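Local coordinates for protein Epf (Streptococcus pyogenes, PDB 4ES8) that is a cell-surface adhesin that binds to cells through an N-terminal domain containing a carbohydrate-binding module, with a fibronectin-like domain alongside, at residues 50-55 against 98-103; 129-134 against 188-193; 261-266 against 273-278. All blocks are in the same frame, centred on the assembly; numbering follows the deposited sequence. Where two conformers were deposited one is given.

Contact 1. Residues 50-55 against 98-103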
ATOM      1  N   ASP A  50      -7.300 -22.916   2.062  1.00  9.21           N
ATOM      2  CA  ASP A  50      -6.534 -21.705   2.342  1.00  8.28           C
ATOM      3  C   ASP A  50      -5.326 -21.583   1.385  1.00 10.34           C
ATOM      4  O   ASP A  50      -4.815 -20.485   1.208  1.00 10.01           O
ATOM      5  CB  ASP A  50      -6.029 -21.815   3.800  1.00 10.25           C
ATOM      6  CG  ASP A  50      -5.256 -20.634   4.337  1.00 12.45           C
ATOM      7  OD1 ASP A  50      -5.686 -19.490   4.102  1.00 11.79           O
ATOM      8  OD2 ASP A  50      -4.241 -20.856   5.032  1.00 15.69           O
ATOM      9  N   SER A  51      -4.884 -22.716   0.778  1.00  8.69           N
ATOM     10  CA  SER A  51      -3.664 -22.780  -0.016  0.50  7.70           C
ATOM     11  C   SER A  51      -3.883 -22.726  -1.517  1.00  8.63           C
ATOM     12  O   SER A  51      -4.733 -23.441  -2.064  1.00  9.81           O
ATOM     13  CB  SER A  51      -2.901 -24.052   0.327  0.50 10.27           C
ATOM     14  OG  SER A  51      -2.571 -24.040   1.702  0.50  8.29           O
ATOM     15  N   TYR A  52      -3.064 -21.896  -2.177  1.00  6.76           N
ATOM     16  CA  TYR A  52      -3.138 -21.681  -3.625  1.00  5.79           C
ATOM     17  C   TYR A  52      -1.802 -21.939  -4.289  1.00  8.53           C
ATOM     18  O   TYR A  52      -0.751 -21.571  -3.759  1.00  8.60           O
ATOM     19  CB  TYR A  52      -3.518 -20.206  -3.902  1.00  6.59           C
ATOM     20  CG  TYR A  52      -4.975 -19.903  -3.634  1.00  6.27           C
ATOM     21  CD1 TYR A  52      -5.450 -19.768  -2.332  1.00  7.82           C
ATOM     22  CD2 TYR A  52      -5.881 -19.777  -4.680  1.00  6.54           C
ATOM     23  CE1 TYR A  52      -6.801 -19.510  -2.075  1.00  7.66           C
ATOM     24  CE2 TYR A  52      -7.226 -19.513  -4.442  1.00  6.16           C
ATOM     25  CZ  TYR A  52      -7.690 -19.407  -3.136  1.00  6.97           C
ATOM     26  OH  TYR A  52      -9.019 -19.136  -2.887  1.00  7.39           O
ATOM     27  N   VAL A  53      -1.861 -22.495  -5.504  1.00  7.32           N
ATOM     28  CA  VAL A  53      -0.686 -22.719  -6.323  1.00  6.02           C
ATOM     29  C   VAL A  53      -0.878 -22.050  -7.684  1.00  9.26           C
ATOM     30  O   VAL A  53      -1.986 -21.636  -8.025  1.00  8.16           O
ATOM     31  CB  VAL A  53      -0.356 -24.219  -6.500  1.00  7.99           C
ATOM     32  CG1 VAL A  53      -0.141 -24.905  -5.153  1.00  8.34           C
ATOM     33  CG2 VAL A  53      -1.435 -24.919  -7.330  1.00  8.60           C
ATOM     34  N   PHE A  54       0.200 -21.938  -8.453  1.00  6.95           N
ATOM     35  CA  PHE A  54       0.189 -21.196  -9.705  1.00  6.64           C
ATOM     36  C   PHE A  54      -0.680 -21.875 -10.764  1.00  9.04           C
ATOM     37  O   PHE A  54      -0.640 -23.098 -10.921  1.00  8.89           O
ATOM     38  CB  PHE A  54       1.633 -20.993 -10.191  1.00  7.91           C
ATOM     39  CG  PHE A  54       1.763 -20.012 -11.329  1.00  7.66           C
ATOM     40  CD1 PHE A  54       1.768 -18.648 -11.089  1.00  9.12           C
ATOM     41  CD2 PHE A  54       1.947 -20.458 -12.639  1.00  8.31           C
ATOM     42  CE1 PHE A  54       1.916 -17.734 -12.142  1.00  9.15           C
ATOM     43  CE2 PHE A  54       2.127 -19.551 -13.686  1.00 10.20           C
ATOM     44  CZ  PHE A  54       2.104 -18.193 -13.433  1.00  8.62           C
ATOM     45  N   HIS A  55      -1.486 -21.063 -11.484  1.00  6.81           N
ATOM     46  CA  HIS A  55      -2.443 -21.504 -12.493  1.00  6.71           C
ATOM     47  C   HIS A  55      -1.782 -21.480 -13.860  1.00  9.25           C
ATOM     48  O   HIS A  55      -1.796 -20.468 -14.576  1.00  8.30           O
ATOM     49  CB  HIS A  55      -3.665 -20.566 -12.447  1.00  6.63           C
ATOM     50  CG  HIS A  55      -4.798 -20.844 -13.398  1.00  7.76           C
ATOM     51  ND1 HIS A  55      -4.658 -20.704 -14.782  1.00  8.47           N
ATOM     52  CD2 HIS A  55      -6.088 -21.157 -13.126  1.00  8.82           C
ATOM     53  CE1 HIS A  55      -5.858 -20.962 -15.293  1.00  8.55           C
ATOM     54  NE2 HIS A  55      -6.754 -21.227 -14.344  1.00  9.21           N
ATOM     55  N   SER A  98     -11.466 -22.596  -6.552  1.00  6.52           N
ATOM     56  CA  SER A  98     -11.236 -21.166  -6.526  1.00  5.66           C
ATOM     57  C   SER A  98     -10.085 -20.738  -7.412  1.00  7.15           C
ATOM     58  O   SER A  98      -9.047 -21.407  -7.425  1.00  7.89           O
ATOM     59  CB  SER A  98     -10.958 -20.703  -5.093  1.00  6.51           C
ATOM     60  OG  SER A  98     -10.505 -19.357  -5.042  1.00  6.46           O
ATOM     61  N   VAL A  99     -10.262 -19.597  -8.105  1.00  6.09           N
ATOM     62  CA  VAL A  99      -9.192 -18.942  -8.878  1.00  6.44           C
ATOM     63  C   VAL A  99      -8.874 -17.621  -8.167  1.00  9.20           C
ATOM     64  O   VAL A  99      -9.791 -16.898  -7.767  1.00  9.07           O
ATOM     65  CB  VAL A  99      -9.598 -18.703 -10.357  1.00  9.26           C
ATOM     66  CG1 VAL A  99      -8.573 -17.833 -11.084  1.00  9.48           C
ATOM     67  CG2 VAL A  99      -9.797 -20.028 -11.087  1.00  9.43           C
ATOM     68  N   ALA A 100      -7.586 -17.288  -8.032  1.00  6.59           N
ATOM     69  CA  ALA A 100      -7.192 -16.017  -7.432  1.00  6.69           C
ATOM     70  C   ALA A 100      -6.180 -15.347  -8.312  1.00  7.96           C
ATOM     71  O   ALA A 100      -5.312 -16.023  -8.889  1.00  8.33           O
ATOM     72  CB  ALA A 100      -6.612 -16.229  -6.049  1.00  7.90           C
ATOM     73  N   PHE A 101      -6.251 -14.021  -8.369  1.00  4.39           N
ATOM     74  CA  PHE A 101      -5.249 -13.216  -9.053  1.00  3.47           C
ATOM     75  C   PHE A 101      -4.468 -12.372  -8.059  1.00  6.97           C
ATOM     76  O   PHE A 101      -5.011 -11.948  -7.035  1.00  6.80           O
ATOM     77  CB  PHE A 101      -5.917 -12.276 -10.069  1.00  4.66           C
ATOM     78  CG  PHE A 101      -6.742 -13.029 -11.086  1.00  6.14           C
ATOM     79  CD1 PHE A 101      -6.144 -13.916 -11.971  1.00  8.48           C
ATOM     80  CD2 PHE A 101      -8.116 -12.824 -11.179  1.00  7.26           C
ATOM     81  CE1 PHE A 101      -6.908 -14.624 -12.901  1.00  8.47           C
ATOM     82  CE2 PHE A 101      -8.873 -13.521 -12.111  1.00  9.17           C
ATOM     83  CZ  PHE A 101      -8.265 -14.403 -12.984  1.00  7.75           C
ATOM     84  N   LYS A 102      -3.202 -12.085  -8.369  1.00  5.36           N
ATOM     85  CA  LYS A 102      -2.438 -11.126  -7.592  1.00  4.80           C
ATOM     86  C   LYS A 102      -2.062  -9.999  -8.517  1.00  7.79           C
ATOM     87  O   LYS A 102      -1.389 -10.225  -9.538  1.00  8.01           O
ATOM     88  CB  LYS A 102      -1.182 -11.755  -6.943  1.00  7.99           C
ATOM     89  CG  LYS A 102      -1.507 -12.495  -5.657  1.00  7.18           C
ATOM     90  CD  LYS A 102      -0.217 -12.958  -4.951  1.00  8.00           C
ATOM     91  CE  LYS A 102      -0.471 -13.259  -3.506  1.00  8.74           C
ATOM     92  NZ  LYS A 102       0.816 -13.513  -2.763  1.00  7.84           N
ATOM     93  N   VAL A 103      -2.519  -8.792  -8.196  1.00  6.40           N
ATOM     94  CA  VAL A 103      -2.142  -7.589  -8.950  1.00  5.88           C
ATOM     95  C   VAL A 103      -1.151  -6.843  -8.083  1.00  8.42           C
ATOM     96  O   VAL A 103      -1.451  -6.449  -6.940  1.00  7.29           O
ATOM     97  CB  VAL A 103      -3.347  -6.738  -9.346  1.00  8.96           C
ATOM     98  CG1 VAL A 103      -2.864  -5.503 -10.102  1.00 10.56           C
ATOM     99  CG2 VAL A 103      -4.291  -7.542 -10.233  1.00  8.45           C
TER
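Tyr52 reaches across from the short strand 51-54 to the strand holding Ser98, Val99 and Ala100, and its ring makes most of this contact. Start at CB, which points toward 98-103. CG sits beside the backbone N and anti to the carbonyl carbon (chi1 -75°), a setting that sends the ring out across the gap. Along one side of it CD2 passes Ala100 CB at 3.9 Å. The next atom, CE2, packs against the same methyl at 3.7 Å. At this level the polar end begins: CE2 also lies 3.3 Å from Ser98 OG, and CZ faces the same oxygen, Ser98 OG, at 3.4 Å. Finally OH meets Ser98 OG in a short hydrogen bond of 2.6 Å, with the serine oxygen at the ring edge, near its plane. Ser98 OG is swung anti to its own N (chi1 170°) to meet it, and it makes a second hydrogen bond, to the carbonyl oxygen of Ser192. Phe145 stacks on the tyrosine ring, and Ile147 and Phe166 pack against the same side chain.

His55, past the end of the strand, adds a looser touch, CD2 to Val99 CG2 at 4.4 Å, while its NE2 is bonded to Ser76 OG. The two strands are not neighbours; each pairs with 41-46, and their axes come no nearer than 8.5 Å, at 69°. Side chains, not backbone bonds, bridge them within this sheet, probably part of the carbohydrate-binding module. One phenol does both jobs: its carbon side packs on the alanine, and its buried hydroxyl is paired with the oxygen of a serine that is itself tied to the next strand.

Contact 2. Residues 129-134 against 188-193; sequences VDYRIG and LVLLSK
Tyr131 meets Leu190 through its ring atom CD1, which lies 4.0 Å from Leu190 CD2; the methyl comes in obliquely. Around that ring, Phe118 packs edge-to-face and Arg169 makes a cation-pi contact, while OH is bonded to Gln120. The other flat group, the Arg132 guanidinium, takes Asp130 OD2 at its edge and in its plane: NE to OD2 is 2.8 Å, a salt bridge on the syn side of the carboxylate, though 24° out of the carboxylate plane. A bend at chi2 (-81°) folds the arginine back along its own strand, and Glu150 pairs with NH1. Behind the bend, Arg132 CG rests 3.7 Å from Leu191 CD1.

These are adjacent antiparallel strands in one sheet of a beta-sandwich, probably the carbohydrate-binding module. Tyr131, Ile133, Leu188 and Leu190 turn inward, toward strands 113-123, 172-180 and 202-213 of the facing sheet; Asp130, Arg132, Val189 and Leu191 lie on the other face. Asp130 and Leu191 form one hydrogen-bonded pair, Asp130 N to Leu191 O and Leu191 N to Asp130 O both 2.9 Å. Arg132 and Val189 form the next, with Val189 N 2.7 Å from Arg132 O. Val189 CG2 packs against Gly134 N, 3.7 Å away.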
ATOM      1  N   VAL A 129     -16.871 -13.950  -3.895  1.00  6.27           N
ATOM      2  CA  VAL A 129     -15.638 -13.197  -4.056  1.00  5.45           C
ATOM      3  C   VAL A 129     -15.060 -12.780  -2.717  1.00  7.52           C
ATOM      4  O   VAL A 129     -15.797 -12.447  -1.776  1.00  7.38           O
ATOM      5  CB  VAL A 129     -16.019 -11.932  -4.923  1.00  8.39           C
ATOM      6  CG1 VAL A 129     -14.879 -10.914  -5.030  1.00  9.02           C
ATOM      7  CG2 VAL A 129     -16.500 -12.339  -6.321  1.00  8.53           C
ATOM      8  N   ASP A 130     -13.724 -12.721  -2.671  1.00  5.21           N
ATOM      9  CA  ASP A 130     -12.992 -12.217  -1.504  1.00  5.38           C
ATOM     10  C   ASP A 130     -11.895 -11.280  -2.002  1.00  8.79           C
ATOM     11  O   ASP A 130     -11.429 -11.425  -3.143  1.00  7.42           O
ATOM     12  CB  ASP A 130     -12.393 -13.366  -0.659  1.00  6.79           C
ATOM     13  CG  ASP A 130     -11.879 -12.954   0.728  1.00  9.38           C
ATOM     14  OD1 ASP A 130     -12.172 -11.809   1.171  1.00  8.75           O
ATOM     15  OD2 ASP A 130     -11.159 -13.760   1.356  1.00 11.69           O
ATOM     16  N   TYR A 131     -11.506 -10.329  -1.161  1.00  6.20           N
ATOM     17  CA  TYR A 131     -10.420  -9.369  -1.446  1.00  6.78           C
ATOM     18  C   TYR A 131      -9.434  -9.436  -0.297  1.00  9.83           C
ATOM     19  O   TYR A 131      -9.834  -9.281   0.859  1.00  9.50           O
ATOM     20  CB  TYR A 131     -10.919  -7.924  -1.580  1.00  7.18           C
ATOM     21  CG  TYR A 131     -12.138  -7.695  -2.452  1.00  6.12           C
ATOM     22  CD1 TYR A 131     -12.199  -8.194  -3.756  1.00  6.94           C
ATOM     23  CD2 TYR A 131     -13.182  -6.882  -2.019  1.00  6.38           C
ATOM     24  CE1 TYR A 131     -13.288  -7.915  -4.586  1.00  7.21           C
ATOM     25  CE2 TYR A 131     -14.267  -6.597  -2.837  1.00  7.51           C
ATOM     26  CZ  TYR A 131     -14.321  -7.122  -4.119  1.00  9.59           C
ATOM     27  OH  TYR A 131     -15.407  -6.857  -4.916  1.00  7.90           O
ATOM     28  N   ARG A 132      -8.165  -9.661  -0.605  1.00  6.32           N
ATOM     29  CA  ARG A 132      -7.157  -9.742   0.436  1.00  6.88           C
ATOM     30  C   ARG A 132      -5.924  -8.984   0.055  1.00 10.32           C
ATOM     31  O   ARG A 132      -5.748  -8.667  -1.115  1.00  9.14           O
ATOM     32  CB  ARG A 132      -6.764 -11.217   0.672  1.00  7.09           C
ATOM     33  CG  ARG A 132      -7.873 -12.118   1.234  1.00  9.58           C
ATOM     34  CD  ARG A 132      -8.035 -11.992   2.738  1.00  8.41           C
ATOM     35  NE  ARG A 132      -9.233 -12.718   3.159  1.00 10.13           N
ATOM     36  CZ  ARG A 132      -9.664 -12.741   4.412  1.00 13.11           C
ATOM     37  NH1 ARG A 132      -9.026 -12.048   5.354  1.00 12.59           N
ATOM     38  NH2 ARG A 132     -10.761 -13.425   4.731  1.00 12.34           N
ATOM     39  N   ILE A 133      -5.044  -8.739   1.036  1.00  7.50           N
ATOM     40  CA  ILE A 133      -3.709  -8.207   0.761  1.00  6.01           C
ATOM     41  C   ILE A 133      -2.753  -9.392   0.858  1.00  8.39           C
ATOM     42  O   ILE A 133      -2.939 -10.273   1.711  1.00  8.83           O
ATOM     43  CB  ILE A 133      -3.306  -7.065   1.730  1.00  8.39           C
ATOM     44  CG1 ILE A 133      -4.400  -5.970   1.781  1.00  8.02           C
ATOM     45  CG2 ILE A 133      -1.925  -6.468   1.348  1.00  9.35           C
ATOM     46  CD1 ILE A 133      -4.742  -5.313   0.454  1.00 12.94           C
ATOM     47  N   GLY A 134      -1.738  -9.422   0.005  1.00  7.76           N
ATOM     48  CA  GLY A 134      -0.772 -10.499   0.099  1.00  7.23           C
ATOM     49  C   GLY A 134       0.614 -10.069  -0.335  1.00 10.09           C
ATOM     50  O   GLY A 134       0.844  -8.906  -0.682  1.00  9.01           O
ATOM     51  N   LEU A 188      -2.688  -6.852  -4.340  1.00  6.99           N
ATOM     52  CA  LEU A 188      -4.111  -6.969  -4.103  1.00  5.99           C
ATOM     53  C   LEU A 188      -4.472  -8.358  -4.590  1.00  8.86           C
ATOM     54  O   LEU A 188      -4.186  -8.686  -5.755  1.00  7.96           O
ATOM     55  CB  LEU A 188      -4.925  -5.882  -4.839  1.00  6.59           C
ATOM     56  CG  LEU A 188      -6.456  -6.103  -4.825  1.00 10.31           C
ATOM     57  CD1 LEU A 188      -7.047  -6.009  -3.402  1.00  9.77           C
ATOM     58  CD2 LEU A 188      -7.160  -5.069  -5.682  1.00 11.33           C
ATOM     59  N   VAL A 189      -5.047  -9.188  -3.719  1.00  5.79           N
ATOM     60  CA  VAL A 189      -5.461 -10.539  -4.083  1.00  4.80           C
ATOM     61  C   VAL A 189      -6.951 -10.535  -4.381  1.00  8.60           C
ATOM     62  O   VAL A 189      -7.758 -10.171  -3.520  1.00  7.53           O
ATOM     63  CB  VAL A 189      -5.106 -11.596  -3.002  1.00  7.03           C
ATOM     64  CG1 VAL A 189      -5.190 -13.004  -3.612  1.00  6.64           C
ATOM     65  CG2 VAL A 189      -3.705 -11.344  -2.453  1.00  6.98           C
ATOM     66  N   LEU A 190      -7.294 -10.898  -5.617  1.00  6.45           N
ATOM     67  CA  LEU A 190      -8.694 -10.898  -6.090  1.00  6.42           C
ATOM     68  C   LEU A 190      -9.143 -12.341  -6.204  1.00  9.39           C
ATOM     69  O   LEU A 190      -8.709 -13.050  -7.128  1.00  8.03           O
ATOM     70  CB  LEU A 190      -8.778 -10.191  -7.441  1.00  6.48           C
ATOM     71  CG  LEU A 190      -8.407  -8.700  -7.379  1.00  8.65           C
ATOM     72  CD1 LEU A 190      -8.151  -8.163  -8.758  1.00  9.62           C
ATOM     73  CD2 LEU A 190      -9.492  -7.877  -6.669  1.00 11.17           C
ATOM     74  N   LEU A 191      -9.929 -12.813  -5.221  1.00  6.90           N
ATOM     75  CA  LEU A 191     -10.309 -14.216  -5.159  1.00  6.35           C
ATOM     76  C   LEU A 191     -11.743 -14.446  -5.503  1.00  8.46           C
ATOM     77  O   LEU A 191     -12.615 -13.659  -5.133  1.00  8.16           O
ATOM     78  CB  LEU A 191     -10.053 -14.811  -3.745  1.00  6.24           C
ATOM     79  CG  LEU A 191      -8.656 -14.566  -3.167  1.00  9.15           C
ATOM     80  CD1 LEU A 191      -8.677 -13.401  -2.194  1.00  9.17           C
ATOM     81  CD2 LEU A 191      -8.144 -15.808  -2.447  1.00 11.06           C
ATOM     82  N   SER A 192     -12.000 -15.567  -6.192  1.00  5.89           N
ATOM     83  CA  SER A 192     -13.387 -15.961  -6.465  1.00  5.44           C
ATOM     84  C   SER A 192     -13.503 -17.459  -6.337  1.00  7.95           C
ATOM     85  O   SER A 192     -12.491 -18.171  -6.349  1.00  6.30           O
ATOM     86  CB  SER A 192     -13.843 -15.485  -7.845  1.00  7.37           C
ATOM     87  OG  SER A 192     -13.045 -15.994  -8.900  1.00  7.76           O
ATOM     88  N   LYS A 193     -14.734 -17.951  -6.185  1.00  6.84           N
ATOM     89  CA  LYS A 193     -14.906 -19.383  -6.093  1.00  7.17           C
ATOM     90  C   LYS A 193     -16.302 -19.793  -6.492  1.00  9.63           C
ATOM     91  O   LYS A 193     -17.223 -18.970  -6.491  1.00  9.04           O
ATOM     92  CB  LYS A 193     -14.550 -19.896  -4.688  1.00 10.16           C
ATOM     93  CG  LYS A 193     -15.602 -19.689  -3.628  1.00 11.82           C
ATOM     94  CD  LYS A 193     -15.252 -20.536  -2.391  1.00 15.16           C
ATOM     95  CE  LYS A 193     -16.015 -20.160  -1.160  1.00 27.30           C
ATOM     96  NZ  LYS A 193     -15.520 -20.915   0.025  1.00 27.78           N
TER

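Contact 3. Residues 261-266 against 273-278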
ATOM      1  N   GLN A 261      15.546  25.550   7.732  1.00 15.04           N
ATOM      2  CA  GLN A 261      16.057  24.278   7.222  1.00 14.89           C
ATOM      3  C   GLN A 261      14.918  23.352   6.931  1.00 16.58           C
ATOM      4  O   GLN A 261      13.852  23.486   7.527  1.00 14.13           O
ATOM      5  CB  GLN A 261      16.988  23.597   8.246  1.00 16.26           C
ATOM      6  CG  GLN A 261      18.263  24.367   8.684  1.00 21.06           C
ATOM      7  CD  GLN A 261      19.287  24.464   7.573  1.00 31.41           C
ATOM      8  OE1 GLN A 261      19.382  23.585   6.703  1.00 26.01           O
ATOM      9  NE2 GLN A 261      20.045  25.557   7.544  1.00 19.88           N
ATOM     10  N   THR A 262      15.153  22.406   6.008  1.00 15.90           N
ATOM     11  CA  THR A 262      14.216  21.353   5.633  1.00 14.78           C
ATOM     12  C   THR A 262      14.979  20.037   5.732  1.00 18.38           C
ATOM     13  O   THR A 262      16.142  19.979   5.306  1.00 18.52           O
ATOM     14  CB  THR A 262      13.673  21.600   4.220  1.00 24.84           C
ATOM     15  OG1 THR A 262      13.073  22.896   4.155  1.00 24.36           O
ATOM     16  CG2 THR A 262      12.659  20.574   3.809  1.00 25.27           C
ATOM     17  N   VAL A 263      14.344  18.997   6.311  1.00 13.96           N
ATOM     18  CA  VAL A 263      14.959  17.665   6.390  1.00 13.57           C
ATOM     19  C   VAL A 263      13.907  16.634   6.025  1.00 15.20           C
ATOM     20  O   VAL A 263      12.730  16.839   6.332  1.00 14.08           O
ATOM     21  CB  VAL A 263      15.616  17.311   7.760  1.00 17.77           C
ATOM     22  CG1 VAL A 263      16.804  18.214   8.076  1.00 18.13           C
ATOM     23  CG2 VAL A 263      14.602  17.315   8.898  1.00 17.48           C
ATOM     24  N   THR A 264      14.323  15.524   5.401  1.00 11.77           N
ATOM     25  CA  THR A 264      13.416  14.413   5.117  1.00 10.88           C
ATOM     26  C   THR A 264      13.799  13.275   6.062  1.00 13.55           C
ATOM     27  O   THR A 264      14.979  12.903   6.136  1.00 13.10           O
ATOM     28  CB  THR A 264      13.466  13.993   3.641  1.00 13.90           C
ATOM     29  OG1 THR A 264      12.990  15.070   2.838  1.00 15.91           O
ATOM     30  CG2 THR A 264      12.613  12.755   3.374  1.00 13.94           C
ATOM     31  N   VAL A 265      12.810  12.725   6.790  1.00 10.49           N
ATOM     32  CA  VAL A 265      13.045  11.633   7.731  1.00 10.37           C
ATOM     33  C   VAL A 265      13.329  10.334   6.954  1.00 12.68           C
ATOM     34  O   VAL A 265      12.646  10.028   5.964  1.00 11.12           O
ATOM     35  CB  VAL A 265      11.845  11.476   8.685  1.00 13.17           C
ATOM     36  CG1 VAL A 265      12.071  10.328   9.663  1.00 13.00           C
ATOM     37  CG2 VAL A 265      11.574  12.787   9.428  1.00 13.23           C
ATOM     38  N   THR A 266      14.351   9.583   7.412  1.00 11.03           N
ATOM     39  CA  THR A 266      14.759   8.355   6.757  1.00 10.82           C
ATOM     40  C   THR A 266      14.093   7.145   7.432  1.00 13.43           C
ATOM     41  O   THR A 266      13.381   7.284   8.436  1.00 13.20           O
ATOM     42  CB  THR A 266      16.300   8.255   6.765  1.00 16.73           C
ATOM     43  OG1 THR A 266      16.744   8.360   8.126  1.00 16.03           O
ATOM     44  CG2 THR A 266      16.961   9.359   5.926  1.00 16.59           C
ATOM     45  N   ILE A 273      14.793  13.938  15.999  1.00 15.78           N
ATOM     46  CA  ILE A 273      15.227  14.244  14.646  1.00 15.36           C
ATOM     47  C   ILE A 273      16.072  15.493  14.760  1.00 20.79           C
ATOM     48  O   ILE A 273      15.589  16.504  15.275  1.00 19.17           O
ATOM     49  CB  ILE A 273      14.029  14.439  13.666  1.00 17.71           C
ATOM     50  CG1 ILE A 273      12.988  13.280  13.730  1.00 18.38           C
ATOM     51  CG2 ILE A 273      14.510  14.739  12.247  1.00 18.39           C
ATOM     52  CD1 ILE A 273      13.473  11.815  13.432  1.00 23.95           C
ATOM     53  N   SER A 274      17.311  15.431  14.298  1.00 19.36           N
ATOM     54  CA  SER A 274      18.193  16.587  14.394  1.00 19.66           C
ATOM     55  C   SER A 274      18.129  17.430  13.146  1.00 22.44           C
ATOM     56  O   SER A 274      18.095  16.920  12.022  1.00 22.17           O
ATOM     57  CB  SER A 274      19.634  16.155  14.648  1.00 25.08           C
ATOM     58  OG  SER A 274      19.722  15.465  15.884  1.00 35.28           O
ATOM     59  N   ILE A 275      18.080  18.742  13.360  1.00 19.18           N
ATOM     60  CA  ILE A 275      18.153  19.752  12.324  1.00 19.07           C
ATOM     61  C   ILE A 275      19.367  20.614  12.689  1.00 22.46           C
ATOM     62  O   ILE A 275      19.489  21.036  13.844  1.00 23.12           O
ATOM     63  CB  ILE A 275      16.830  20.562  12.194  1.00 22.69           C
ATOM     64  CG1 ILE A 275      15.683  19.640  11.688  1.00 23.81           C
ATOM     65  CG2 ILE A 275      17.024  21.783  11.267  1.00 24.03           C
ATOM     66  CD1 ILE A 275      14.326  20.314  11.407  1.00 27.66           C
ATOM     67  N   THR A 276      20.279  20.816  11.732  1.00 17.97           N
ATOM     68  CA  THR A 276      21.462  21.641  11.956  1.00 18.51           C
ATOM     69  C   THR A 276      21.268  22.981  11.263  1.00 22.09           C
ATOM     70  O   THR A 276      21.143  23.032  10.043  1.00 21.01           O
ATOM     71  CB  THR A 276      22.743  20.931  11.478  1.00 30.19           C
ATOM     72  OG1 THR A 276      22.816  19.642  12.083  1.00 28.11           O
ATOM     73  CG2 THR A 276      24.012  21.737  11.797  1.00 29.34           C
ATOM     74  N   LEU A 277      21.269  24.071  12.043  1.00 19.28           N
ATOM     75  CA  LEU A 277      21.152  25.412  11.479  1.00 18.86           C
ATOM     76  C   LEU A 277      22.509  25.886  10.989  1.00 24.20           C
ATOM     77  O   LEU A 277      23.529  25.330  11.401  1.00 25.06           O
ATOM     78  CB  LEU A 277      20.660  26.391  12.578  1.00 17.81           C
ATOM     79  CG  LEU A 277      19.324  26.097  13.251  1.00 20.97           C
ATOM     80  CD1 LEU A 277      19.108  27.031  14.436  1.00 19.18           C
ATOM     81  CD2 LEU A 277      18.166  26.223  12.250  1.00 22.11           C
ATOM     82  N   SER A 278      22.534  26.956  10.179  1.00 21.95           N
ATOM     83  CA  SER A 278      23.808  27.576   9.813  1.00 22.05           C
ATOM     84  C   SER A 278      24.289  28.380  11.044  1.00 27.28           C
ATOM     85  O   SER A 278      23.495  28.605  11.969  1.00 25.30           O
ATOM     86  CB  SER A 278      23.635  28.464   8.586  1.00 24.65           C
ATOM     87  OG  SER A 278      22.948  29.663   8.911  1.00 27.30           O
TER
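Gln261, Val263 and Val265 meet Ile273, Ile275 and Leu277 side chain to side chain, with no hydrogen bond between the two segments. Closest between side chains is Gln261 CB on Ile275 CG2, at 3.5 Å, where the two slide past each other in opposite directions. Further out the glutamine bends at chi2 (-70°), which folds its amide back over the backbone of the other strand; CD comes to rest 3.4 Å from Thr276 O, and CG lies 4.0 Å from Leu277 CD2. In the middle Val263 crosses Ile275 at a slant. Its CG2, wedged between the backbone N and the carbonyl carbon, meets Ile275 CG1 at 3.8 Å and also reaches Ile273 CG2, at 4.2 Å. Val265 CG1 closes the row more loosely, 4.3 Å from Ile273 CD1.

One shell out, Leu234 and Leu236 of strand 231-237 lie beside the isoleucines, and Ile250 of strand 248-253 touches both Val265 and Ile273. The amide end of Gln261 is held by Gln281: NE2 is bonded to Gln281 OE1, the same oxygen that takes the backbone N of Ser278. Ser278 is the N-cap of helix 279-284 and its OG caps a backbone N there, consistent with a capping box, so the glutamine is tied to the first turn of the helix.

Strand 259-264 is an outermost strand of a four-stranded sheet and 273-276 an outermost strand of a three-stranded one. Their axes approach to 7.7 Å, at 145°. Two antiparallel sheets meeting at their edge strands through alternate residues, mostly aliphatic, and linked by a short loop, make up the beta-sandwich expected of a fibronectin-like domain.

How the contacts relate
Contacts 1 and 2 are both buried, and they share a sheet: strands 97-105 and 186-194 are neighbours in it, and a probable backbone hydrogen bond from Leu190 N to Phe101 O ties one contact to the other. Contact 2 is strand pairing, carried by the backbone, and its charged groups gather on one face, with Arg132 partly exposed; the polar groups that meet in contact 1 are buried. Contact 3 lies on the opposite side of the chain's centre, its centre about 46 Å from that of contact 1 and about 42 Å from that of contact 2. It is partly exposed, joins two different sheets at their edges, and depends on aliphatic packing with a glutamine at one end.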